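Local coordinates for protein GH3 beta-N-acetylglucosaminidase (Paenibacillaceae, PDB 6K5J) that hydrolyses terminal N-acetylglucosamine residues from beta-linked sugars as a glycoside hydrolase of family 3, at residues K241-L246 against K277-G282; V281-V286 against S318-E323. One frame throughout, in Å; residues are numbered along the deposited sequence.

Contact 1 of 2, residues K241-L246 against K277-G282; sequences KLPATL and KFYGVG
Tyr279 reaches across to the loop 241-246 and makes every contact of the pair through its side chain. The polar part is one bond: Tyr279 OH donates to the backbone O of Lys241, with OH and O only 2.4 Å apart, a very short separation better taken as doubtful in its exact length than as a sign of special strength. That carbonyl oxygen lies at the ring edge, in the plane of the ring. The apolar part works on the ring itself. Leu246 CD1 sits over one face in a CH-pi contact, 3.8 Å from the centroid of the Tyr279 ring and 19° off its normal, displaced toward the CG end, where CD1 comes within 3.6 Å of Tyr279 CG. Pro243 CD approaches obliquely at the hydroxyl end of the ring, 3.5 Å from Tyr279 CZ, and Leu242 CD2 touches Tyr279 CE1 more loosely, at 4.0 Å. With CG of Tyr279 opposite its own carbonyl carbon (chi1 -57°), the ring extends toward the loop. The loop 241-246 runs between strand 226-229 and helix 249-258 of the TIM-barrel-like domain; Pro243 and Leu246 also pack on Ile275 of helix 273-276, and Leu246 on Gln287 and Ala288 of helix 281-291.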
loop_
_atom_site.group_PDB
_atom_site.type_symbol
_atom_site.label_atom_id
_atom_site.label_comp_id
_atom_site.label_asym_id
_atom_site.label_seq_id
_atom_site.Cartn_x
_atom_site.Cartn_y
_atom_site.Cartn_z
ATOM N N LYS A 241 -7.489 -25.765 -7.812
ATOM C CA LYS A 241 -7.014 -24.531 -8.438
ATOM C C LYS A 241 -7.942 -23.379 -8.043
ATOM O O LYS A 241 -8.695 -22.817 -8.845
ATOM C CB LYS A 241 -6.918 -24.691 -9.948
ATOM C CG LYS A 241 -5.936 -23.729 -10.598
ATOM C CD LYS A 241 -6.062 -23.713 -12.115
ATOM C CE LYS A 241 -4.697 -23.912 -12.774
ATOM N NZ LYS A 241 -4.821 -24.305 -14.209
ATOM N N LEU A 242 -7.884 -23.042 -6.756
ATOM C CA LEU A 242 -8.652 -21.935 -6.187
ATOM C C LEU A 242 -7.683 -21.017 -5.455
ATOM O O LEU A 242 -6.950 -21.486 -4.560
ATOM C CB LEU A 242 -9.733 -22.433 -5.224
ATOM C CG LEU A 242 -10.874 -23.276 -5.793
ATOM C CD1 LEU A 242 -11.666 -23.919 -4.654
ATOM C CD2 LEU A 242 -11.766 -22.416 -6.664
ATOM N N PRO A 243 -7.638 -19.728 -5.772
ATOM C CA PRO A 243 -6.820 -18.812 -4.966
ATOM C C PRO A 243 -7.372 -18.728 -3.549
ATOM O O PRO A 243 -8.515 -19.107 -3.279
ATOM C CB PRO A 243 -6.946 -17.476 -5.706
ATOM C CG PRO A 243 -8.253 -17.561 -6.412
ATOM C CD PRO A 243 -8.458 -19.017 -6.771
ATOM N N ALA A 244 -6.534 -18.231 -2.633
ATOM C CA ALA A 244 -6.928 -18.151 -1.229
ATOM C C ALA A 244 -8.277 -17.459 -1.064
ATOM O O ALA A 244 -9.093 -17.867 -0.235
ATOM C CB ALA A 244 -5.856 -17.416 -0.422
ATOM N N THR A 245 -8.527 -16.413 -1.860
ATOM C CA THR A 245 -9.790 -15.683 -1.805
ATOM C C THR A 245 -11.001 -16.588 -1.992
ATOM O O THR A 245 -12.064 -16.321 -1.425
ATOM C CB THR A 245 -9.796 -14.599 -2.887
ATOM O OG1 THR A 245 -8.683 -13.726 -2.672
ATOM C CG2 THR A 245 -11.092 -13.784 -2.860
ATOM N N LEU A 246 -10.870 -17.643 -2.794
ATOM C CA LEU A 246 -11.978 -18.529 -3.124
ATOM C C LEU A 246 -11.848 -19.915 -2.498
ATOM O O LEU A 246 -12.570 -20.832 -2.900
ATOM C CB LEU A 246 -12.104 -18.655 -4.649
ATOM C CG LEU A 246 -12.165 -17.328 -5.409
ATOM C CD1 LEU A 246 -12.411 -17.545 -6.902
ATOM C CD2 LEU A 246 -13.238 -16.401 -4.824
ATOM N N LYS A 277 -10.790 -12.793 -14.594
ATOM C CA LYS A 277 -10.496 -13.492 -15.839
ATOM C C LYS A 277 -10.627 -15.000 -15.711
ATOM O O LYS A 277 -10.965 -15.671 -16.692
ATOM C CB LYS A 277 -9.085 -13.142 -16.325
ATOM C CG LYS A 277 -8.715 -13.748 -17.675
ATOM C CD LYS A 277 -7.233 -14.089 -17.759
ATOM C CE LYS A 277 -6.542 -13.280 -18.848
ATOM N NZ LYS A 277 -5.090 -13.613 -18.966
ATOM N N PHE A 278 -10.373 -15.554 -14.528
ATOM C CA PHE A 278 -10.435 -16.995 -14.351
ATOM C C PHE A 278 -11.740 -17.473 -13.728
ATOM O O PHE A 278 -12.100 -18.640 -13.918
ATOM C CB PHE A 278 -9.263 -17.478 -13.480
ATOM C CG PHE A 278 -7.902 -17.207 -14.071
ATOM C CD1 PHE A 278 -7.255 -16.002 -13.842
ATOM C CD2 PHE A 278 -7.268 -18.165 -14.849
ATOM C CE1 PHE A 278 -6.000 -15.751 -14.384
ATOM C CE2 PHE A 278 -6.016 -17.922 -15.391
ATOM C CZ PHE A 278 -5.382 -16.713 -15.160
ATOM N N TYR A 279 -12.455 -16.616 -12.996
ATOM C CA TYR A 279 -13.629 -17.080 -12.266
ATOM C C TYR A 279 -14.870 -16.220 -12.489
ATOM O O TYR A 279 -15.985 -16.739 -12.394
ATOM C CB TYR A 279 -13.318 -17.171 -10.765
ATOM C CG TYR A 279 -12.143 -18.069 -10.448
ATOM C CD1 TYR A 279 -12.317 -19.429 -10.217
ATOM C CD2 TYR A 279 -10.851 -17.553 -10.381
ATOM C CE1 TYR A 279 -11.228 -20.254 -9.936
ATOM C CE2 TYR A 279 -9.766 -18.357 -10.101
ATOM C CZ TYR A 279 -9.957 -19.710 -9.882
ATOM O OH TYR A 279 -8.866 -20.503 -9.608
ATOM N N GLY A 280 -14.705 -14.930 -12.775
ATOM C CA GLY A 280 -15.822 -13.987 -12.921
ATOM C C GLY A 280 -16.175 -13.296 -11.613
ATOM O O GLY A 280 -16.033 -13.848 -10.529
ATOM N N VAL A 281 -16.658 -12.051 -11.722
ATOM C CA VAL A 281 -16.910 -11.246 -10.520
ATOM C C VAL A 281 -18.126 -11.772 -9.751
ATOM O O VAL A 281 -18.074 -11.950 -8.527
ATOM C CB VAL A 281 -17.070 -9.758 -10.879
ATOM C CG1 VAL A 281 -17.536 -8.953 -9.655
ATOM C CG2 VAL A 281 -15.741 -9.189 -11.426
ATOM N N GLY A 282 -19.237 -12.015 -10.451
ATOM C CA GLY A 282 -20.441 -12.472 -9.770
ATOM C C GLY A 282 -20.252 -13.821 -9.102
ATOM O O GLY A 282 -20.549 -13.994 -7.915
#

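Contact 2 of 2, residues V281-V286 against S318-E323; sequences VGEGAV and SGRISE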
loop_
_atom_site.group_PDB
_atom_site.type_symbol
_atom_site.label_atom_id
_atom_site.label_comp_id
_atom_site.label_asym_id
_atom_site.label_seq_id
_atom_site.Cartn_x
_atom_site.Cartn_y
_atom_site.Cartn_z
ATOM N N VAL A 281 -16.658 -12.051 -11.722
ATOM C CA VAL A 281 -16.910 -11.246 -10.520
ATOM C C VAL A 281 -18.126 -11.772 -9.751
ATOM O O VAL A 281 -18.074 -11.950 -8.527
ATOM C CB VAL A 281 -17.070 -9.758 -10.879
ATOM C CG1 VAL A 281 -17.536 -8.953 -9.655
ATOM C CG2 VAL A 281 -15.741 -9.189 -11.426
ATOM N N GLY A 282 -19.237 -12.015 -10.451
ATOM C CA GLY A 282 -20.441 -12.472 -9.770
ATOM C C GLY A 282 -20.252 -13.821 -9.102
ATOM O O GLY A 282 -20.549 -13.994 -7.915
ATOM N N GLU A 283 -19.718 -14.786 -9.848
ATOM C CA GLU A 283 -19.478 -16.107 -9.286
ATOM C C GLU A 283 -18.292 -16.096 -8.329
ATOM O O GLU A 283 -18.261 -16.879 -7.376
ATOM C CB GLU A 283 -19.284 -17.118 -10.425
ATOM C CG GLU A 283 -19.035 -18.555 -9.991
ATOM C CD GLU A 283 -20.216 -19.212 -9.273
ATOM O OE1 GLU A 283 -19.956 -20.077 -8.413
ATOM O OE2 GLU A 283 -21.391 -18.887 -9.569
ATOM N N GLY A 284 -17.315 -15.214 -8.548
ATOM C CA GLY A 284 -16.275 -15.040 -7.547
ATOM C C GLY A 284 -16.830 -14.531 -6.230
ATOM O O GLY A 284 -16.413 -14.975 -5.155
ATOM N N ALA A 285 -17.779 -13.594 -6.293
ATOM C CA ALA A 285 -18.423 -13.100 -5.077
ATOM C C ALA A 285 -19.065 -14.243 -4.299
ATOM O O ALA A 285 -18.860 -14.381 -3.087
ATOM C CB ALA A 285 -19.471 -12.047 -5.432
ATOM N N VAL A 286 -19.862 -15.062 -4.986
ATOM C CA VAL A 286 -20.522 -16.199 -4.345
ATOM C C VAL A 286 -19.487 -17.151 -3.767
ATOM O O VAL A 286 -19.596 -17.598 -2.621
ATOM C CB VAL A 286 -21.448 -16.913 -5.352
ATOM C CG1 VAL A 286 -22.033 -18.189 -4.741
ATOM C CG2 VAL A 286 -22.546 -15.974 -5.809
ATOM N N SER A 318 -31.458 -19.427 -4.201
ATOM C CA SER A 318 -31.384 -20.762 -4.772
ATOM C C SER A 318 -30.897 -21.809 -3.775
ATOM O O SER A 318 -30.702 -22.967 -4.160
ATOM C CB SER A 318 -30.468 -20.756 -6.001
ATOM O OG SER A 318 -29.118 -20.560 -5.615
ATOM N N GLY A 319 -30.684 -21.433 -2.518
ATOM C CA GLY A 319 -30.253 -22.379 -1.508
ATOM C C GLY A 319 -28.776 -22.703 -1.503
ATOM O O GLY A 319 -28.368 -23.624 -0.787
ATOM N N ARG A 320 -27.960 -21.997 -2.293
ATOM C CA ARG A 320 -26.529 -22.280 -2.323
ATOM C C ARG A 320 -25.802 -21.727 -1.110
ATOM O O ARG A 320 -24.818 -22.324 -0.663
ATOM C CB ARG A 320 -25.888 -21.698 -3.583
ATOM C CG ARG A 320 -26.176 -22.457 -4.853
ATOM C CD ARG A 320 -25.459 -21.772 -6.029
ATOM N NE ARG A 320 -24.005 -21.812 -5.853
ATOM C CZ ARG A 320 -23.138 -21.118 -6.588
ATOM N NH1 ARG A 320 -23.576 -20.308 -7.543
ATOM N NH2 ARG A 320 -21.835 -21.225 -6.360
ATOM N N ILE A 321 -26.237 -20.578 -0.601
ATOM C CA ILE A 321 -25.703 -19.983 0.620
ATOM C C ILE A 321 -26.833 -19.935 1.636
ATOM O O ILE A 321 -27.935 -19.467 1.324
ATOM C CB ILE A 321 -25.122 -18.577 0.370
ATOM C CG1 ILE A 321 -23.928 -18.654 -0.599
ATOM C CG2 ILE A 321 -24.714 -17.925 1.687
ATOM C CD1 ILE A 321 -23.377 -17.254 -1.028
ATOM N N SER A 322 -26.554 -20.430 2.839
ATOM C CA SER A 322 -27.550 -20.616 3.882
ATOM C C SER A 322 -27.835 -19.320 4.634
ATOM O O SER A 322 -27.063 -18.357 4.609
ATOM C CB SER A 322 -27.097 -21.695 4.872
ATOM O OG SER A 322 -26.160 -21.177 5.807
ATOM N N GLU A 323 -28.973 -19.325 5.328
ATOM C CA GLU A 323 -29.384 -18.174 6.122
ATOM C C GLU A 323 -28.401 -17.901 7.250
ATOM O O GLU A 323 -28.028 -16.748 7.491
ATOM C CB GLU A 323 -30.788 -18.406 6.679
ATOM C CG GLU A 323 -31.233 -17.337 7.675
ATOM C CD GLU A 323 -32.695 -17.480 8.069
ATOM O OE1 GLU A 323 -33.303 -18.517 7.727
ATOM O OE2 GLU A 323 -33.233 -16.551 8.713
#
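Glu283 and Arg320 meet in a two-pronged salt bridge, carboxylate and guanidinium almost coplanar at 6° apart. The firmer prong is Arg320 NH2 to Glu283 OE1, 3.0 Å with an N-H...O angle of 164°, using the syn lone pair of OE1; the other, Arg320 NH1 to Glu283 OE2 at 3.3 Å, is straight but weak. Pairing through both oxygens restrains rotation of the two flat groups. Glu283 gets there with CG trans to its backbone N (chi1 -179°) and a bend at chi2, which swings the carboxylate round to the arginine. A second, longer and weak ion pair links Arg320 NH2 to Glu290, one face of the helix thus offering two acidic groups. Next to the bridge, Val286 CG1 lies over one face of the guanidinium, 3.4 Å from Arg320 NH2 and 3.6 Å from Arg320 CZ. Further in, the same methyl meets Ile321 CD1 at 4.1 Å, a looser apolar touch. The contact joins helix 281-291 to the turn between helices 302-317 and 323-339, where Gly319 closes the first in a Schellman motif and Ser322 N-caps the second. Val286 and Ile321 both rest on Ala315 of helix 302-317.

Helix 281-291 ties the two contacts together: their ranges overlap at Val281 and Gly282, but the touching is done by Tyr279 of contact 1, just ahead of the helix start, and by Glu283 and Val286 of contact 2 in its first turns. Their centres are 13 Å apart, and they meet directly where Leu246 CD2 packs on Gly284 O at 3.5 Å. Contact 1 joins the residues leading into the helix to the loop after strand 226-229; contact 2, built on a salt bridge with apolar packing beside it, joins the helix's first turns to the turn after helix 302-317. In contact 1 the side chain of Pro243 is about 11 Å from a bound N-acetylglucosamine, too far to touch it.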